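Local coordinates for protein 3-dehydroshikimate dehydratase (Pseudomonas putida, PDB 5HMQ) that catalyses the metal-dependent dehydration of 3-dehydroshikimate to protocatechuate through its N-terminal TIM-barrel domain, which is fused to a C-terminal hydroxyphenylpyruvate dioxygenase-like domain, at residues C[297-302]-C[340-345]; C[315-320]-C[598-603]; C[443-448]-C[521-526]; C[496-501]-C[610-615]. All blocks are in the same frame, centred on the assembly; numbering follows the deposited sequence.

Contact 1: C[297-302]-C[340-345]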
# COMPACT_ATOMS: atom_id res chain seq x y z
N GLY C 297 -17.18 21.40 -17.22
CA GLY C 297 -15.94 21.79 -16.60
C GLY C 297 -16.04 21.96 -15.09
O GLY C 297 -16.99 21.52 -14.43
N VAL C 298 -15.03 22.63 -14.54
CA VAL C 298 -14.91 22.84 -13.10
C VAL C 298 -15.59 24.15 -12.73
O VAL C 298 -15.33 25.19 -13.34
CB VAL C 298 -13.44 22.85 -12.67
CG1 VAL C 298 -13.32 23.23 -11.20
CG2 VAL C 298 -12.80 21.49 -12.93
N GLU C 299 -16.48 24.10 -11.73
CA GLU C 299 -17.09 25.33 -11.23
C GLU C 299 -16.09 26.14 -10.40
O GLU C 299 -15.90 27.33 -10.65
CB GLU C 299 -18.34 25.01 -10.42
CG GLU C 299 -18.99 26.25 -9.83
CD GLU C 299 -19.27 27.33 -10.86
OE1 GLU C 299 -19.84 27.01 -11.92
OE2 GLU C 299 -18.90 28.49 -10.61
N PHE C 300 -15.47 25.51 -9.41
CA PHE C 300 -14.39 26.17 -8.69
C PHE C 300 -13.49 25.14 -8.03
O PHE C 300 -13.87 23.98 -7.84
CB PHE C 300 -14.92 27.17 -7.64
CG PHE C 300 -15.75 26.56 -6.54
CD1 PHE C 300 -15.16 25.88 -5.49
CD2 PHE C 300 -17.13 26.70 -6.54
CE1 PHE C 300 -15.92 25.33 -4.47
CE2 PHE C 300 -17.90 26.16 -5.53
CZ PHE C 300 -17.30 25.47 -4.50
N LEU C 301 -12.28 25.58 -7.72
CA LEU C 301 -11.33 24.83 -6.91
C LEU C 301 -11.31 25.42 -5.51
O LEU C 301 -11.32 26.64 -5.34
CB LEU C 301 -9.93 24.88 -7.52
CG LEU C 301 -9.75 24.36 -8.95
CD1 LEU C 301 -8.30 24.50 -9.39
CD2 LEU C 301 -10.20 22.91 -9.06
N GLU C 302 -11.31 24.55 -4.50
CA GLU C 302 -11.25 24.96 -3.11
C GLU C 302 -9.94 24.48 -2.50
O GLU C 302 -9.68 23.27 -2.45
CB GLU C 302 -12.44 24.42 -2.31
CG GLU C 302 -12.47 24.89 -0.86
CD GLU C 302 -13.62 24.31 -0.07
OE1 GLU C 302 -14.42 23.53 -0.64
OE2 GLU C 302 -13.73 24.63 1.14
N ASP C 340 -13.10 31.89 -16.90
CA ASP C 340 -14.07 30.95 -16.37
C ASP C 340 -13.48 30.13 -15.23
O ASP C 340 -14.07 29.13 -14.81
CB ASP C 340 -14.56 30.04 -17.51
CG ASP C 340 -15.68 29.11 -17.11
OD1 ASP C 340 -16.83 29.57 -17.03
OD2 ASP C 340 -15.41 27.91 -16.87
N ILE C 341 -12.35 30.58 -14.67
CA ILE C 341 -11.69 29.90 -13.56
C ILE C 341 -12.07 30.60 -12.27
O ILE C 341 -11.87 31.82 -12.12
CB ILE C 341 -10.16 29.90 -13.75
CG1 ILE C 341 -9.80 29.49 -15.18
CG2 ILE C 341 -9.50 28.97 -12.74
CD1 ILE C 341 -8.44 29.99 -15.63
N ASN C 342 -12.62 29.84 -11.32
CA ASN C 342 -12.92 30.32 -9.98
C ASN C 342 -12.10 29.52 -8.98
O ASN C 342 -12.10 28.28 -9.02
CB ASN C 342 -14.41 30.21 -9.67
CG ASN C 342 -15.26 31.03 -10.63
OD1 ASN C 342 -15.24 32.26 -10.59
ND2 ASN C 342 -16.00 30.35 -11.49
N ILE C 343 -11.39 30.21 -8.09
CA ILE C 343 -10.55 29.57 -7.09
C ILE C 343 -10.91 30.12 -5.72
O ILE C 343 -10.92 31.34 -5.53
CB ILE C 343 -9.05 29.77 -7.39
CG1 ILE C 343 -8.67 29.03 -8.67
CG2 ILE C 343 -8.21 29.27 -6.22
CD1 ILE C 343 -7.24 29.24 -9.10
N VAL C 344 -11.21 29.23 -4.78
CA VAL C 344 -11.63 29.60 -3.43
C VAL C 344 -10.50 29.27 -2.48
O VAL C 344 -10.07 28.11 -2.39
CB VAL C 344 -12.93 28.87 -3.04
CG1 VAL C 344 -13.34 29.24 -1.62
CG2 VAL C 344 -14.04 29.14 -4.05
N LEU C 345 -10.00 30.27 -1.75
CA LEU C 345 -8.97 30.08 -0.74
C LEU C 345 -9.64 30.02 0.63
O LEU C 345 -10.12 31.04 1.14
CB LEU C 345 -7.93 31.20 -0.81
CG LEU C 345 -7.19 31.40 -2.13
CD1 LEU C 345 -6.11 32.46 -1.98
CD2 LEU C 345 -6.60 30.09 -2.63
O HOH W 1 -13.34 27.19 -12.82
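Val344 packs against Phe300 on one face of a parallel strand pair, with its CG2 methyl meeting Phe300 CD1 at 3.7 Å. The methyl approaches the ring obliquely, and the CB of the same valine rests on the Leu301 carbonyl. That carbonyl is also the acceptor for the Val344 backbone: Val344 N donates to Leu301 O at 2.7 Å. Leu301 N in turn donates to Asn342 O at 3.0 Å, so the backbone of Leu301 bonds to the residues on both sides of Ile343, the usual parallel pattern. The Leu301 side chain lies on the other face, beside Ile343.

Asn342 continues the ladder with its side chain, where the 297-302 segment turns a corner. With CG beside the backbone N (chi1 -60°), its amide reaches Glu299 O, and the ND2 to O distance is 3.1 Å. The acceptor lies in the amide plane, and the donor comes nearly head-on to the carbonyl. Just before this point in both segments, a water accepts from Asn342 N at 3.1 Å and bridges to Val298 O and Asp340 O. The Glu299 carboxylate lies near the same amide, but its main partners are Arg370 and Tyr424.

Glu299 and Phe300 both face Ala368, forming a classic beta bulge. Strand 295-304 runs between strand 341-346 and strand 363-371 in the first VOC sheet. Val344 reaches on to strand 333-338, while Leu301 packs against Ile443 and Met446 of strand 440-450 in the second sheet.

Contact 2: C[315-320]-C[598-603]. With MG (magnesium ion), chain L.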
# COMPACT_ATOMS: atom_id res chain seq x y z
N ASN C 315 -1.08 35.47 -3.73
CA ASN C 315 -0.11 36.27 -4.48
C ASN C 315 0.27 35.58 -5.78
O ASN C 315 0.32 36.21 -6.84
CB ASN C 315 1.13 36.54 -3.63
CG ASN C 315 0.88 37.51 -2.49
OD1 ASN C 315 -0.13 38.21 -2.47
ND2 ASN C 315 1.80 37.56 -1.54
N TRP C 316 0.56 34.27 -5.71
CA TRP C 316 0.82 33.49 -6.90
C TRP C 316 -0.31 33.65 -7.91
O TRP C 316 -0.06 33.81 -9.11
CB TRP C 316 1.00 32.02 -6.52
CG TRP C 316 2.40 31.65 -6.17
CD1 TRP C 316 3.15 32.17 -5.14
CD2 TRP C 316 3.21 30.66 -6.79
NE1 TRP C 316 4.38 31.57 -5.11
CE2 TRP C 316 4.45 30.64 -6.11
CE3 TRP C 316 3.02 29.78 -7.86
CZ2 TRP C 316 5.49 29.78 -6.47
CZ3 TRP C 316 4.05 28.93 -8.22
CH2 TRP C 316 5.27 28.94 -7.52
N LEU C 317 -1.55 33.63 -7.43
CA LEU C 317 -2.67 33.72 -8.34
C LEU C 317 -2.88 35.12 -8.93
O LEU C 317 -3.22 35.25 -10.11
CB LEU C 317 -3.93 33.19 -7.66
CG LEU C 317 -3.88 31.71 -7.23
CD1 LEU C 317 -4.98 31.36 -6.23
CD2 LEU C 317 -3.92 30.75 -8.42
N LYS C 318 -2.70 36.19 -8.18
CA LYS C 318 -2.69 37.49 -8.89
C LYS C 318 -1.51 37.64 -9.86
O LYS C 318 -1.69 38.17 -10.97
CB LYS C 318 -2.94 38.64 -7.92
CG LYS C 318 -2.40 38.42 -6.55
CD LYS C 318 -2.99 39.29 -5.43
CE LYS C 318 -2.47 39.04 -4.06
NZ LYS C 318 -1.33 39.86 -3.77
N ARG C 319 -0.30 37.17 -9.50
CA ARG C 319 0.75 37.24 -10.51
C ARG C 319 0.40 36.41 -11.76
O ARG C 319 0.80 36.77 -12.87
CB ARG C 319 2.08 36.80 -9.94
CG ARG C 319 2.47 37.61 -8.73
CD ARG C 319 3.78 37.15 -8.14
NE ARG C 319 4.27 38.06 -7.12
CZ ARG C 319 4.27 37.80 -5.81
NH1 ARG C 319 3.81 36.63 -5.38
NH2 ARG C 319 4.74 38.69 -4.95
N LEU C 320 -0.36 35.32 -11.59
CA LEU C 320 -0.86 34.55 -12.73
C LEU C 320 -2.09 35.17 -13.38
O LEU C 320 -2.66 34.57 -14.30
CB LEU C 320 -1.17 33.12 -12.30
CG LEU C 320 0.05 32.20 -12.18
CD1 LEU C 320 -0.27 30.98 -11.32
CD2 LEU C 320 0.52 31.78 -13.58
N PHE C 598 2.07 21.30 -5.60
CA PHE C 598 1.57 21.46 -6.96
C PHE C 598 2.23 22.64 -7.65
O PHE C 598 2.64 23.62 -7.01
CB PHE C 598 0.05 21.64 -6.94
CG PHE C 598 -0.43 22.65 -5.93
CD1 PHE C 598 -0.46 24.01 -6.24
CD2 PHE C 598 -0.84 22.25 -4.67
CE1 PHE C 598 -0.90 24.93 -5.31
CE2 PHE C 598 -1.28 23.17 -3.74
CZ PHE C 598 -1.31 24.51 -4.06
N PHE C 599 2.33 22.54 -8.97
CA PHE C 599 2.75 23.65 -9.81
C PHE C 599 1.63 23.96 -10.79
O PHE C 599 0.61 23.28 -10.84
CB PHE C 599 4.06 23.34 -10.55
CG PHE C 599 4.01 22.10 -11.40
CD1 PHE C 599 4.28 20.85 -10.86
CD2 PHE C 599 3.73 22.19 -12.76
CE1 PHE C 599 4.24 19.71 -11.64
CE2 PHE C 599 3.70 21.05 -13.55
CZ PHE C 599 3.96 19.81 -12.99
N PHE C 600 1.82 25.02 -11.57
CA PHE C 600 0.81 25.45 -12.53
C PHE C 600 1.36 25.34 -13.95
O PHE C 600 2.57 25.31 -14.17
CB PHE C 600 0.35 26.89 -12.25
CG PHE C 600 -0.37 27.04 -10.95
CD1 PHE C 600 0.32 27.37 -9.79
CD2 PHE C 600 -1.74 26.85 -10.87
CE1 PHE C 600 -0.35 27.51 -8.59
CE2 PHE C 600 -2.41 26.99 -9.67
CZ PHE C 600 -1.71 27.32 -8.53
N GLU C 601 0.44 25.29 -14.90
CA GLU C 601 0.77 25.15 -16.31
C GLU C 601 -0.15 26.06 -17.12
O GLU C 601 -1.35 26.15 -16.84
CB GLU C 601 0.63 23.70 -16.79
CG GLU C 601 0.88 23.50 -18.27
CD GLU C 601 0.66 22.07 -18.72
OE1 GLU C 601 0.08 21.28 -17.93
OE2 GLU C 601 1.06 21.72 -19.85
N ILE C 602 0.43 26.74 -18.10
CA ILE C 602 -0.31 27.56 -19.06
C ILE C 602 -0.09 26.97 -20.44
O ILE C 602 1.05 26.75 -20.85
CB ILE C 602 0.14 29.03 -19.02
CG1 ILE C 602 -0.07 29.62 -17.62
CG2 ILE C 602 -0.59 29.84 -20.08
CD1 ILE C 602 0.59 30.96 -17.42
N ILE C 603 -1.19 26.70 -21.16
CA ILE C 603 -1.12 26.03 -22.45
C ILE C 603 -1.87 26.84 -23.50
O ILE C 603 -2.77 27.63 -23.19
CB ILE C 603 -1.69 24.59 -22.39
CG1 ILE C 603 -3.22 24.62 -22.27
CG2 ILE C 603 -1.09 23.81 -21.24
CD1 ILE C 603 -3.88 23.31 -22.61
MG MG L . -0.32 19.03 -18.04
O HOH W 2 -0.09 19.17 -20.09
O HOH W 3 -0.71 16.69 -18.11
O HOH W 4 1.67 18.47 -17.97
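Leu320 lays its CD1 methyl over one face of the Phe600 ring, 4.2 Å from the ring centroid. The approach is 22° off the ring normal and shifted toward the rim, a CH-pi contact. Two more residues of the 315-320 segment meet the same ring obliquely. Trp316 brings CE3 to 4.1 Å from Phe600 CD1, and Leu317, crossing at about a right angle, sets CD2 4.1 Å from Phe600 CZ. Phe600 holds its CG beside the backbone N (chi1 -65°), which directs the ring toward the end of the helix. Two residues on from Phe600, Ile602 overlaps the other Leu320 methyl, running the opposite way, with Leu320 CD2 3.9 Å from Ile602 CD1.

Between Phe600 and Ile602, Glu601 points to the other face of the strand. Its extended chain carries OE1 to the magnesium ion at 2.3 Å, while OE2 accepts from a metal-bound water and bonds to His588. Strand 599-606 packs on helix 307-319 with one face and supplies a metal ligand with the other. With His445 and His523, Glu601 forms the two-histidine, one-carboxylate facial triad characteristic of VOC-fold dioxygenases, although this domain shows neither HPPD nor protocatechuate dioxygenase activity.

Contact 3: C[443-448]-C[521-526]. With MG (magnesium ion), chain L.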
# COMPACT_ATOMS: atom_id res chain seq x y z
N ILE C 443 -9.91 25.99 -16.87
CA ILE C 443 -9.10 24.85 -16.46
C ILE C 443 -9.18 23.79 -17.55
O ILE C 443 -10.26 23.25 -17.83
CB ILE C 443 -9.56 24.31 -15.10
CG1 ILE C 443 -9.32 25.36 -14.01
CG2 ILE C 443 -8.85 23.00 -14.78
CD1 ILE C 443 -10.02 25.06 -12.71
N ASP C 444 -8.04 23.48 -18.16
CA ASP C 444 -8.01 22.49 -19.23
C ASP C 444 -7.86 21.08 -18.69
O ASP C 444 -8.57 20.17 -19.13
CB ASP C 444 -6.87 22.80 -20.20
CG ASP C 444 -6.72 21.74 -21.27
OD1 ASP C 444 -7.42 21.84 -22.31
OD2 ASP C 444 -5.91 20.81 -21.08
N HIS C 445 -6.95 20.88 -17.74
CA HIS C 445 -6.81 19.58 -17.10
C HIS C 445 -6.14 19.76 -15.75
O HIS C 445 -5.52 20.79 -15.47
CB HIS C 445 -6.01 18.59 -17.97
CG HIS C 445 -4.61 19.02 -18.26
ND1 HIS C 445 -4.25 19.67 -19.42
CD2 HIS C 445 -3.47 18.88 -17.55
CE1 HIS C 445 -2.95 19.91 -19.41
NE2 HIS C 445 -2.46 19.44 -18.28
N MSE C 446 -6.30 18.74 -14.91
CA MSE C 446 -5.71 18.76 -13.58
C MSE C 446 -5.20 17.37 -13.23
O MSE C 446 -5.96 16.39 -13.25
CB MSE C 446 -6.72 19.25 -12.54
CG MSE C 446 -6.13 19.43 -11.16
SE MSE C 446 -7.34 20.34 -9.93
CE MSE C 446 -8.82 19.06 -9.95
N ALA C 447 -3.91 17.28 -12.92
CA ALA C 447 -3.25 16.01 -12.66
C ALA C 447 -3.21 15.72 -11.17
O ALA C 447 -3.02 16.63 -10.36
CB ALA C 447 -1.83 16.01 -13.23
N LEU C 448 -3.39 14.45 -10.82
CA LEU C 448 -3.26 14.00 -9.45
C LEU C 448 -2.04 13.09 -9.32
O LEU C 448 -1.74 12.30 -10.22
CB LEU C 448 -4.51 13.24 -9.00
CG LEU C 448 -5.87 13.91 -9.16
CD1 LEU C 448 -6.97 13.02 -8.58
CD2 LEU C 448 -5.89 15.32 -8.57
N VAL C 521 -2.74 17.21 -5.48
CA VAL C 521 -2.71 17.81 -6.81
C VAL C 521 -1.29 17.80 -7.35
O VAL C 521 -0.35 18.27 -6.70
CB VAL C 521 -3.27 19.23 -6.77
CG1 VAL C 521 -2.87 20.00 -8.03
CG2 VAL C 521 -4.77 19.19 -6.66
N HIS C 522 -1.12 17.25 -8.55
CA HIS C 522 0.17 17.28 -9.21
C HIS C 522 0.39 18.62 -9.89
O HIS C 522 1.40 19.29 -9.64
CB HIS C 522 0.27 16.13 -10.22
CG HIS C 522 1.63 15.98 -10.83
ND1 HIS C 522 1.92 16.42 -12.11
CD2 HIS C 522 2.77 15.45 -10.34
CE1 HIS C 522 3.19 16.16 -12.38
NE2 HIS C 522 3.73 15.57 -11.33
N HIS C 523 -0.55 19.04 -10.73
CA HIS C 523 -0.50 20.37 -11.32
C HIS C 523 -1.87 20.72 -11.89
O HIS C 523 -2.70 19.85 -12.15
CB HIS C 523 0.57 20.48 -12.42
CG HIS C 523 0.24 19.74 -13.68
ND1 HIS C 523 0.60 18.43 -13.89
CD2 HIS C 523 -0.39 20.14 -14.81
CE1 HIS C 523 0.19 18.05 -15.09
NE2 HIS C 523 -0.41 19.07 -15.66
N ILE C 524 -2.09 22.02 -12.08
CA ILE C 524 -3.32 22.56 -12.64
C ILE C 524 -2.95 23.34 -13.90
O ILE C 524 -2.02 24.16 -13.88
CB ILE C 524 -4.06 23.46 -11.64
CG1 ILE C 524 -4.33 22.70 -10.34
CG2 ILE C 524 -5.36 23.98 -12.24
CD1 ILE C 524 -4.47 23.58 -9.13
N ALA C 525 -3.66 23.07 -14.99
CA ALA C 525 -3.33 23.63 -16.30
C ALA C 525 -4.45 24.55 -16.77
O ALA C 525 -5.61 24.15 -16.83
CB ALA C 525 -3.10 22.51 -17.32
N PHE C 526 -4.08 25.78 -17.10
CA PHE C 526 -4.99 26.76 -17.67
C PHE C 526 -4.64 27.00 -19.13
O PHE C 526 -3.46 26.98 -19.51
CB PHE C 526 -4.93 28.08 -16.90
CG PHE C 526 -4.96 27.92 -15.41
CD1 PHE C 526 -6.12 27.52 -14.76
CD2 PHE C 526 -3.84 28.19 -14.65
CE1 PHE C 526 -6.16 27.38 -13.39
CE2 PHE C 526 -3.86 28.05 -13.27
CZ PHE C 526 -5.02 27.65 -12.64
MG MG L . -0.32 19.03 -18.04
O HOH W 3 -0.71 16.69 -18.11
O HOH W 2 -0.09 19.17 -20.09
O HOH W 4 1.67 18.47 -17.97
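His445 and His523 bind one magnesium ion from adjacent antiparallel strands of the second VOC (glyoxalase-type) module. Their NE2 atoms lie 2.2 Å (His445) and 2.4 Å (His523) from the metal. The rings meet rim to rim with planes at 87°, each NE2 at the other's edge. Both histidines hold CG between the backbone N and the carbonyl carbon (chi1 61° and 72°), which lifts the rings from the sheet toward the ion. Glu601 and three waters complete the coordination.

Backbone hydrogen bonds join the two strands. Asp444 N donates to Ala525 O and Ala525 N to His445 O, while Ala447 N donates to His523 O. Ala447 O then takes a 2.7 Å bond from His522 N and a weak, longer one from His523 N. His522 and His523 thus both face Ala447, a classic beta bulge that shifts the register by one residue.

On the face opposite the metal, apolar groups pair across the strands. Met446, present as selenomethionine, runs beside Ile524, with its CG 3.8 Å from Ile524 CG1. Ile443 CG1 touches the edge of the Phe526 ring. This face packs on Leu301 of the first VOC module.

Further contacts orient the metal-binding rings. Ala525 CB sits over one face of the His445 ring, 3.4 Å from its centroid, and His523 ND1 donates to His522 ND1. Asp444 OD2 forms a salt bridge with Arg605 and also serves His445: at the far edge of that ring, ND1 donates nearly in the ring plane to the anti lone pair of Asp444 OD2, at 2.6 Å.

Contact 4: C[496-501]-C[610-615]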
# COMPACT_ATOMS: atom_id res chain seq x y z
N ARG C 496 -10.69 16.65 -17.46
CA ARG C 496 -9.56 15.79 -17.79
C ARG C 496 -8.69 15.66 -16.56
O ARG C 496 -8.35 16.66 -15.92
CB ARG C 496 -8.74 16.33 -18.98
CG ARG C 496 -9.53 16.58 -20.25
CD ARG C 496 -8.61 16.91 -21.41
NE ARG C 496 -7.80 15.77 -21.85
CZ ARG C 496 -7.10 15.74 -22.98
NH1 ARG C 496 -7.12 16.78 -23.79
NH2 ARG C 496 -6.40 14.67 -23.30
N LEU C 497 -8.31 14.43 -16.24
CA LEU C 497 -7.68 14.10 -14.96
C LEU C 497 -6.55 13.11 -15.18
O LEU C 497 -6.73 11.90 -15.02
CB LEU C 497 -8.72 13.55 -13.98
CG LEU C 497 -8.42 13.56 -12.49
CD1 LEU C 497 -8.73 14.92 -11.89
CD2 LEU C 497 -9.24 12.47 -11.81
N PRO C 498 -5.37 13.60 -15.57
CA PRO C 498 -4.20 12.72 -15.60
C PRO C 498 -3.81 12.31 -14.19
O PRO C 498 -4.07 13.02 -13.22
CB PRO C 498 -3.12 13.57 -16.27
CG PRO C 498 -3.59 14.97 -16.14
CD PRO C 498 -5.08 14.93 -16.12
N LEU C 499 -3.20 11.13 -14.09
CA LEU C 499 -2.93 10.51 -12.80
C LEU C 499 -1.49 10.01 -12.78
O LEU C 499 -1.11 9.17 -13.60
CB LEU C 499 -3.91 9.37 -12.53
CG LEU C 499 -5.39 9.79 -12.57
CD1 LEU C 499 -6.30 8.59 -12.76
CD2 LEU C 499 -5.77 10.55 -11.31
N ASN C 500 -0.71 10.52 -11.83
CA ASN C 500 0.68 10.15 -11.64
C ASN C 500 0.84 9.37 -10.34
O ASN C 500 -0.06 9.34 -9.49
CB ASN C 500 1.59 11.39 -11.64
CG ASN C 500 1.51 12.17 -12.93
OD1 ASN C 500 2.30 11.95 -13.86
ND2 ASN C 500 0.57 13.10 -13.01
N ILE C 501 1.99 8.74 -10.20
CA ILE C 501 2.31 7.91 -9.04
C ILE C 501 3.16 8.74 -8.08
O ILE C 501 4.23 9.23 -8.45
CB ILE C 501 3.03 6.62 -9.45
CG1 ILE C 501 2.12 5.78 -10.35
CG2 ILE C 501 3.45 5.83 -8.22
CD1 ILE C 501 2.76 4.51 -10.87
N ALA C 610 -4.64 17.64 -29.06
CA ALA C 610 -5.45 17.03 -28.01
C ALA C 610 -4.66 16.39 -26.88
O ALA C 610 -5.27 15.99 -25.88
CB ALA C 610 -6.38 15.97 -28.62
N GLY C 611 -3.34 16.28 -26.99
CA GLY C 611 -2.54 15.62 -25.97
C GLY C 611 -2.20 16.52 -24.80
O GLY C 611 -2.81 17.56 -24.57
N TYR C 612 -1.18 16.10 -24.05
CA TYR C 612 -0.71 16.82 -22.88
C TYR C 612 0.73 17.29 -23.00
O TYR C 612 1.26 17.87 -22.04
CB TYR C 612 -0.83 15.96 -21.61
CG TYR C 612 -2.22 15.56 -21.19
CD1 TYR C 612 -3.08 16.47 -20.59
CD2 TYR C 612 -2.66 14.25 -21.33
CE1 TYR C 612 -4.35 16.10 -20.18
CE2 TYR C 612 -3.93 13.87 -20.92
CZ TYR C 612 -4.77 14.80 -20.35
OH TYR C 612 -6.03 14.43 -19.94
N GLY C 613 1.37 17.07 -24.14
CA GLY C 613 2.78 17.41 -24.27
C GLY C 613 3.66 16.55 -23.39
O GLY C 613 4.65 17.06 -22.83
N ALA C 614 3.33 15.27 -23.25
CA ALA C 614 4.11 14.38 -22.39
C ALA C 614 5.55 14.22 -22.87
O ALA C 614 6.41 13.84 -22.07
CB ALA C 614 3.43 13.01 -22.31
N ALA C 615 5.82 14.50 -24.14
CA ALA C 615 7.18 14.38 -24.66
C ALA C 615 8.15 15.33 -23.97
O ALA C 615 9.37 15.12 -24.06
CB ALA C 615 7.19 14.64 -26.17
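Arg496 and Ala610 are joined by two hydrogen bonds: both terminal nitrogens of the guanidinium point end-on at a single backbone oxygen. The distance is 2.9 Å from NH1 to Ala610 O, and NH2 reaches the same oxygen at 3.1 Å. The acceptor lies in the guanidinium plane, so the pair fixes how the flat group is turned. The NH2 bond runs almost straight out from the carbonyl, whereas NH1 approaches more from the side. A bend at chi3 (69°) turns the arginine head toward the loop. NH2 also forms a salt bridge with Asp471, a carboxylate that would help balance the positive charge.

A weak, bent hydrogen bond runs from Arg496 NE to Tyr612 OH (2.9 Å). The phenol hydroxyl also lies against Arg496 CB.

Packing accounts for the rest. The guanidinium and the phenol ring are inclined by 51°, with Tyr612 CE1 lying over one guanidinium face near its rim. Pro498 CG sits over a face of the tyrosine ring, and its CD is 4.2 Å from Tyr612 CZ. The ring thus lies between Pro498 and the Arg496 guanidinium.

The ring of Tyr612 meets metal-binding His445 edge-to-face, and the Tyr612 side chain comes within about 5 Å of the magnesium ion (nearest atoms). The loop carrying Tyr612, which leads into helix 617-625, therefore lies beside the metal centre of the second VOC module. The arrangement recalls hydroxyphenylpyruvate dioxygenases, where the C-terminal region lies near the entrance of the metal site.

How the contacts relate
All four contacts lie in the C-terminal dioxygenase-like region. Contact 1, in the sheet of the first VOC module, opens first and crosses contact 2 along the chain. Contact 3 lies within the second sheet, and contact 4, its centre about 9 Å away, joins strand 496-501 to the loop after strand 599-606. Contact 2 spans both modules: 277 residues lie between its segments, and contact 3 is nested within the loop it closes. Strands 496-501, 440-450, 520-528 and 599-606 are successive neighbours, so contacts 2, 3 and 4 converge on the magnesium site. Contact 1, about 12 Å from contact 3 between centres, packs behind it through Leu301 and Ile341, tying the modules together.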